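Local structure of enoyl-CoA hydratase subunit I (Geobacillus kaustophilus, 2PBP) at residues V52-G57 with E189-A194; P97-V102 with C117-A122; N103-G108 with A125-F130. The protein probably catalyses the hydration of enoyl-CoA thioesters in fatty-acid or phenylacetate breakdown, as a hydro-lyase of the crotonase family. All blocks are in the same frame, centred on the assembly; numbering follows the deposited sequence.

Contact 1 of 3, residues V52-G57 with E189-A194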
# COMPACT_ATOMS: atom_id res chain seq x y z
N VAL A 52 -16.88 -11.61 -3.35
CA VAL A 52 -16.58 -10.87 -2.13
C VAL A 52 -17.23 -11.58 -0.95
O VAL A 52 -18.35 -12.08 -1.05
CB VAL A 52 -17.12 -9.42 -2.18
CG1 VAL A 52 -16.64 -8.63 -0.95
CG2 VAL A 52 -16.66 -8.73 -3.46
N ILE A 53 -16.52 -11.64 0.17
CA ILE A 53 -17.01 -12.27 1.38
C ILE A 53 -17.13 -11.19 2.45
O ILE A 53 -16.20 -10.42 2.66
CB ILE A 53 -16.04 -13.37 1.87
CG1 ILE A 53 -15.91 -14.47 0.82
CG2 ILE A 53 -16.52 -13.94 3.21
CD1 ILE A 53 -14.74 -15.42 1.02
N VAL A 54 -18.28 -11.14 3.11
CA VAL A 54 -18.51 -10.17 4.16
C VAL A 54 -18.75 -10.89 5.48
O VAL A 54 -19.56 -11.81 5.55
CB VAL A 54 -19.74 -9.27 3.86
CG1 VAL A 54 -20.06 -8.39 5.06
CG2 VAL A 54 -19.46 -8.41 2.63
N LEU A 55 -18.04 -10.47 6.52
CA LEU A 55 -18.19 -11.06 7.85
C LEU A 55 -18.85 -10.02 8.74
O LEU A 55 -18.49 -8.84 8.70
CB LEU A 55 -16.83 -11.42 8.46
CG LEU A 55 -15.88 -12.36 7.73
CD1 LEU A 55 -14.68 -12.63 8.63
CD2 LEU A 55 -16.58 -13.66 7.37
N THR A 56 -19.82 -10.45 9.53
CA THR A 56 -20.49 -9.54 10.44
C THR A 56 -21.09 -10.33 11.60
O THR A 56 -21.17 -11.56 11.54
CB THR A 56 -21.60 -8.74 9.71
OG1 THR A 56 -21.95 -7.59 10.49
CG2 THR A 56 -22.84 -9.60 9.51
N GLY A 57 -21.49 -9.63 12.65
CA GLY A 57 -22.05 -10.30 13.80
C GLY A 57 -23.51 -9.98 14.05
O GLY A 57 -23.99 -8.90 13.73
N GLU A 189 -24.50 -0.07 3.48
CA GLU A 189 -23.28 0.51 2.94
C GLU A 189 -22.24 -0.55 2.60
O GLU A 189 -21.59 -0.47 1.56
CB GLU A 189 -22.69 1.52 3.93
CG GLU A 189 -23.52 2.79 4.10
CD GLU A 189 -23.67 3.57 2.81
OE1 GLU A 189 -22.63 3.84 2.16
OE2 GLU A 189 -24.81 3.92 2.43
N THR A 190 -22.08 -1.53 3.48
CA THR A 190 -21.10 -2.60 3.24
C THR A 190 -21.47 -3.41 2.01
O THR A 190 -20.61 -3.72 1.19
CB THR A 190 -21.00 -3.56 4.45
OG1 THR A 190 -20.63 -2.81 5.62
CG2 THR A 190 -19.93 -4.62 4.20
N MET A 191 -22.74 -3.76 1.87
CA MET A 191 -23.18 -4.54 0.72
C MET A 191 -23.05 -3.75 -0.58
O MET A 191 -22.80 -4.32 -1.64
CB MET A 191 -24.63 -5.01 0.91
CG MET A 191 -24.79 -6.03 2.03
SD MET A 191 -23.74 -7.49 1.80
CE MET A 191 -24.49 -8.21 0.33
N ARG A 192 -23.23 -2.44 -0.50
CA ARG A 192 -23.10 -1.61 -1.69
C ARG A 192 -21.64 -1.63 -2.13
O ARG A 192 -21.34 -1.77 -3.32
CB ARG A 192 -23.53 -0.17 -1.40
CG ARG A 192 -23.42 0.76 -2.59
CD ARG A 192 -24.20 2.04 -2.36
NE ARG A 192 -25.62 1.77 -2.13
CZ ARG A 192 -26.23 1.96 -0.97
NH1 ARG A 192 -25.56 2.43 0.08
NH2 ARG A 192 -27.52 1.68 -0.84
N LEU A 193 -20.73 -1.52 -1.17
CA LEU A 193 -19.30 -1.54 -1.45
C LEU A 193 -18.90 -2.90 -2.02
O LEU A 193 -18.18 -2.98 -3.02
CB LEU A 193 -18.51 -1.27 -0.16
CG LEU A 193 -16.99 -1.46 -0.26
CD1 LEU A 193 -16.41 -0.49 -1.27
CD2 LEU A 193 -16.37 -1.25 1.12
N ALA A 194 -19.38 -3.97 -1.39
CA ALA A 194 -19.07 -5.32 -1.84
C ALA A 194 -19.62 -5.53 -3.25
O ALA A 194 -18.98 -6.16 -4.09
CB ALA A 194 -19.67 -6.35 -0.88
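Val52 and Val54, two residues apart on strand 52-57, point toward the same side of the sheet and meet one face of helix 186-198, where Thr190 and Ala194, one turn apart, point back at them. Ala194 CB is set against both valines, 3.8 Å from Val52 CG1 and 4.1 Å from Val54 CG2. A methyl suits this place because the backbones come close here, the CA atoms of Val52 and Ala194 being 6.1 Å apart. The other branch of Val52, CG2, rests on the helix backbone, 3.5 Å from Ala194 O.

Val54 and Thr190 cross at a slant. Thr190 turns its methyl to the strand: CG2 is anti to the backbone N and lies 3.9 Å from Val54 CG1, while OG1, with chi1 -58°, sits beside that N and bonds to Leu186 O one turn back. The threonine therefore offers carbon to the sheet and settles its hydroxyl within its own helix. Met191 leaves the helix to one side of the strand, yet its bent chain brings SD to a loose 4.5 Å from Val54 CG2; Val15 and Ile17 of the adjoining strand also touch it.

Beta-branched valines favour the extended backbone and present a compact apolar surface. The helix runs nearly antiparallel to the strand, at 164° between the short axes, the kind of helix-on-sheet layer found in the alpha/beta core of the crotonase fold.

Contact 2 of 3, residues P97-V102 with C117-A122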
# COMPACT_ATOMS: atom_id res chain seq x y z
N PRO A 97 -11.63 -11.58 -1.87
CA PRO A 97 -11.75 -10.34 -1.09
C PRO A 97 -12.67 -10.54 0.11
O PRO A 97 -13.76 -11.12 -0.01
CB PRO A 97 -12.31 -9.35 -2.10
CG PRO A 97 -11.65 -9.78 -3.37
CD PRO A 97 -11.79 -11.30 -3.31
N MET A 98 -12.22 -10.07 1.28
CA MET A 98 -13.00 -10.20 2.51
C MET A 98 -13.18 -8.86 3.20
O MET A 98 -12.22 -8.11 3.40
CB MET A 98 -12.32 -11.15 3.48
CG MET A 98 -12.62 -12.62 3.26
SD MET A 98 -12.76 -13.45 4.85
CE MET A 98 -11.09 -13.22 5.48
N ILE A 99 -14.42 -8.57 3.57
CA ILE A 99 -14.75 -7.32 4.24
C ILE A 99 -15.42 -7.60 5.58
O ILE A 99 -16.29 -8.46 5.68
CB ILE A 99 -15.73 -6.47 3.39
CG1 ILE A 99 -15.13 -6.19 2.01
CG2 ILE A 99 -16.06 -5.16 4.13
CD1 ILE A 99 -13.69 -5.73 1.93
N ALA A 100 -15.01 -6.87 6.60
CA ALA A 100 -15.61 -7.03 7.91
C ALA A 100 -16.57 -5.88 8.14
O ALA A 100 -16.18 -4.72 8.02
CB ALA A 100 -14.53 -7.04 9.00
N ALA A 101 -17.82 -6.20 8.43
CA ALA A 101 -18.82 -5.18 8.73
C ALA A 101 -18.95 -5.25 10.25
O ALA A 101 -19.72 -6.05 10.79
CB ALA A 101 -20.16 -5.53 8.08
N VAL A 102 -18.16 -4.43 10.94
CA VAL A 102 -18.15 -4.44 12.40
C VAL A 102 -19.31 -3.64 12.98
O VAL A 102 -19.27 -2.41 13.06
CB VAL A 102 -16.80 -3.90 12.92
CG1 VAL A 102 -16.70 -4.09 14.43
CG2 VAL A 102 -15.66 -4.65 12.22
N CYS A 117 -9.48 -9.45 7.86
CA CYS A 117 -10.18 -9.11 6.63
C CYS A 117 -9.37 -8.07 5.86
O CYS A 117 -8.45 -7.47 6.41
CB CYS A 117 -11.58 -8.57 6.95
SG CYS A 117 -12.66 -9.84 7.67
N ASP A 118 -9.71 -7.85 4.59
CA ASP A 118 -8.98 -6.90 3.75
C ASP A 118 -9.40 -5.45 3.94
O ASP A 118 -8.58 -4.54 3.81
CB ASP A 118 -9.13 -7.29 2.29
CG ASP A 118 -8.74 -8.72 2.03
OD1 ASP A 118 -7.60 -9.08 2.40
OD2 ASP A 118 -9.56 -9.48 1.47
N LEU A 119 -10.68 -5.25 4.21
CA LEU A 119 -11.24 -3.92 4.42
C LEU A 119 -12.18 -4.02 5.60
O LEU A 119 -12.78 -5.07 5.83
CB LEU A 119 -12.04 -3.44 3.20
CG LEU A 119 -11.36 -3.35 1.84
CD1 LEU A 119 -12.39 -2.97 0.79
CD2 LEU A 119 -10.23 -2.33 1.88
N ILE A 120 -12.32 -2.92 6.33
CA ILE A 120 -13.22 -2.91 7.48
C ILE A 120 -14.18 -1.72 7.40
O ILE A 120 -13.74 -0.58 7.32
CB ILE A 120 -12.45 -2.81 8.82
CG1 ILE A 120 -11.48 -3.99 8.96
CG2 ILE A 120 -13.43 -2.78 9.98
CD1 ILE A 120 -10.42 -3.82 10.05
N VAL A 121 -15.47 -2.00 7.40
CA VAL A 121 -16.49 -0.95 7.39
C VAL A 121 -17.07 -1.06 8.79
O VAL A 121 -17.54 -2.13 9.19
CB VAL A 121 -17.60 -1.22 6.36
CG1 VAL A 121 -18.67 -0.14 6.46
CG2 VAL A 121 -17.00 -1.25 4.96
N ALA A 122 -17.03 0.03 9.55
CA ALA A 122 -17.52 -0.02 10.92
C ALA A 122 -18.69 0.88 11.24
O ALA A 122 -18.88 1.94 10.64
CB ALA A 122 -16.37 0.30 11.88
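Met98 and Ala100 bond to residues 118-121 in a parallel pairing of neighbouring strands in the main sheet of the crotonase fold, the connection between them running through strand 105-107 and helix 109-115. The backbone ladder alternates: Ala100 N gives to Leu119 O at 3.0 Å, Ala100 O accepts from Val121 N at 2.9 Å, and Val102 N returns to Val121 O. At the start of the ladder Met98 O receives Asp118 N at 2.8 Å and, weakly, Leu119 N.

The charged group lies at this same end. With CG beside its own backbone N (chi1 -54°), Asp118 curls its carboxylate back so that OD2 takes Met98 N at 2.7 Å, on the anti side and 21° out of the carboxylate plane. OD2 also pairs with Lys209, which probably helps the charge to be tolerated in a buried place. With an alanine here, Met98 N would probably lose this acceptor and the Lys209 ammonium this carboxylate partner.

Apolar contacts lie on both faces. Ile99 and Val121 meet through their CG2 methyls at 4.1 Å, on the side where Thr190 packs. On the other, Val102 CG2 crosses Ile120 CG2 at 3.7 Å, and the small Ala100 admits a sulfur beside it, Cys117 SG lying 3.6 Å from Ala100 CB.

Contact 3 of 3, residues N103-G108 with A125-F130; sequences NGLALG and AAEFGF
Ala106 and Phe128 pair in register on adjacent parallel strands, and the phenylalanine can be followed outward from there. Its CB lies 4.1 Å from Ala106 O, the same oxygen that meets Phe128 CA in a C-H...O contact. Chi1 of -55° sets CG beside the backbone N, and the ring then slants past the alanine, with CD1 3.7 Å and CE1 3.9 Å from Ala106 CB. The small alanine methyl lets the ring come close without a clash. CE1 also touches Val102 CG1, and CZ approaches Ala122 CB, both of the main sheet; the ring meets Phe111 too, the planes at about 45°.

Both strands belong to the small second sheet of the crotonase fold, which also includes strands 61-63 and 166-167. Their rungs are Ala106 N to Glu127 O at 2.9 Å, nearly straight on the carbonyl, a weak Gly129 N to Ala106 O, and Gly108 N to Gly129 O at 2.8 Å.

Leu107 CD2 lies over Gly129, 3.8 Å from its N, where a glycine puts no side chain in the way. Gly108, with the positive phi that glycine readily adopts, is the N-cap of helix 109-115. Leu105 and Glu127 run side by side, Leu105 CD2 3.8 Å from Glu127 OE1, and that oxygen forms a salt bridge with Arg165.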
# COMPACT_ATOMS: atom_id res chain seq x y z
N ASN A 103 -20.33 -4.37 13.40
CA ASN A 103 -21.57 -3.82 13.95
C ASN A 103 -21.51 -3.44 15.42
O ASN A 103 -22.48 -2.88 15.95
CB ASN A 103 -22.70 -4.83 13.76
CG ASN A 103 -22.36 -6.18 14.36
OD1 ASN A 103 -21.47 -6.88 13.88
ND2 ASN A 103 -23.06 -6.55 15.43
N GLY A 104 -20.41 -3.75 16.09
CA GLY A 104 -20.30 -3.43 17.50
C GLY A 104 -18.96 -3.82 18.09
O GLY A 104 -17.93 -3.66 17.44
N LEU A 105 -18.97 -4.34 19.31
CA LEU A 105 -17.74 -4.75 19.98
C LEU A 105 -16.96 -5.78 19.18
O LEU A 105 -17.50 -6.78 18.72
CB LEU A 105 -18.05 -5.33 21.36
CG LEU A 105 -18.75 -4.46 22.40
CD1 LEU A 105 -19.02 -5.29 23.65
CD2 LEU A 105 -17.90 -3.25 22.73
N ALA A 106 -15.66 -5.52 19.03
CA ALA A 106 -14.73 -6.40 18.35
C ALA A 106 -13.53 -6.40 19.29
O ALA A 106 -12.57 -5.65 19.10
CB ALA A 106 -14.35 -5.84 16.98
N LEU A 107 -13.60 -7.24 20.32
CA LEU A 107 -12.55 -7.32 21.34
C LEU A 107 -11.79 -8.64 21.32
O LEU A 107 -12.37 -9.70 21.12
CB LEU A 107 -13.18 -7.12 22.72
CG LEU A 107 -14.11 -5.91 22.87
CD1 LEU A 107 -14.86 -6.00 24.19
CD2 LEU A 107 -13.31 -4.62 22.78
N GLY A 108 -10.48 -8.55 21.56
CA GLY A 108 -9.64 -9.74 21.57
C GLY A 108 -9.69 -10.44 20.23
O GLY A 108 -9.35 -9.86 19.20
N ALA A 125 -21.30 2.07 16.51
CA ALA A 125 -21.47 1.23 17.69
C ALA A 125 -20.23 0.37 17.92
O ALA A 125 -20.14 -0.34 18.92
CB ALA A 125 -22.69 0.34 17.51
N ALA A 126 -19.28 0.44 17.00
CA ALA A 126 -18.07 -0.37 17.08
C ALA A 126 -16.94 0.16 17.96
O ALA A 126 -16.67 1.36 18.01
CB ALA A 126 -17.54 -0.65 15.68
N GLU A 127 -16.28 -0.77 18.64
CA GLU A 127 -15.14 -0.48 19.50
C GLU A 127 -14.18 -1.64 19.28
O GLU A 127 -14.61 -2.78 19.15
CB GLU A 127 -15.56 -0.41 20.97
CG GLU A 127 -16.20 0.91 21.37
CD GLU A 127 -16.28 1.08 22.87
OE1 GLU A 127 -17.03 0.33 23.52
OE2 GLU A 127 -15.57 1.97 23.41
N PHE A 128 -12.89 -1.34 19.24
CA PHE A 128 -11.87 -2.36 19.02
C PHE A 128 -10.88 -2.34 20.17
O PHE A 128 -10.51 -1.28 20.66
CB PHE A 128 -11.12 -2.07 17.72
CG PHE A 128 -12.02 -1.95 16.52
CD1 PHE A 128 -12.29 -3.06 15.72
CD2 PHE A 128 -12.58 -0.72 16.17
CE1 PHE A 128 -13.12 -2.96 14.61
CE2 PHE A 128 -13.41 -0.60 15.06
CZ PHE A 128 -13.68 -1.72 14.27
N GLY A 129 -10.44 -3.52 20.61
CA GLY A 129 -9.49 -3.55 21.70
C GLY A 129 -8.97 -4.94 22.01
O GLY A 129 -9.50 -5.94 21.53
N PHE A 130 -7.92 -4.98 22.83
CA PHE A 130 -7.29 -6.23 23.25
C PHE A 130 -7.22 -6.26 24.77
O PHE A 130 -6.20 -5.92 25.37
CB PHE A 130 -5.87 -6.32 22.67
CG PHE A 130 -5.84 -6.55 21.19
CD1 PHE A 130 -6.36 -7.72 20.64
CD2 PHE A 130 -5.30 -5.59 20.34
CE1 PHE A 130 -6.34 -7.93 19.27
CE2 PHE A 130 -5.27 -5.79 18.96
CZ PHE A 130 -5.80 -6.97 18.43

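How the contacts relate
Contacts 1 and 2 share the main sheet, their centres about 7 Å apart, and both are buried. Contact 1 is helix on strand, held by methyl packing, whereas contact 2 is strand on strand, held by a backbone ladder and a buried carboxylate. A backbone hydrogen bond between Ile53 O and Ile99 N joins them, and Thr190 spans both by touching Val121. Contact 3 is also a parallel ladder, but it is shorter, lies in the second sheet and is only partly buried, with Ala125 exposed. Each strand of contact 2 is followed in the chain by one of contact 3, while Asn103 OD1 ties contact 3 to Gly57 N of contact 1. In contact 2 the backbone O of Cys117 is hydrogen-bonded to Lys154 of the second subunit.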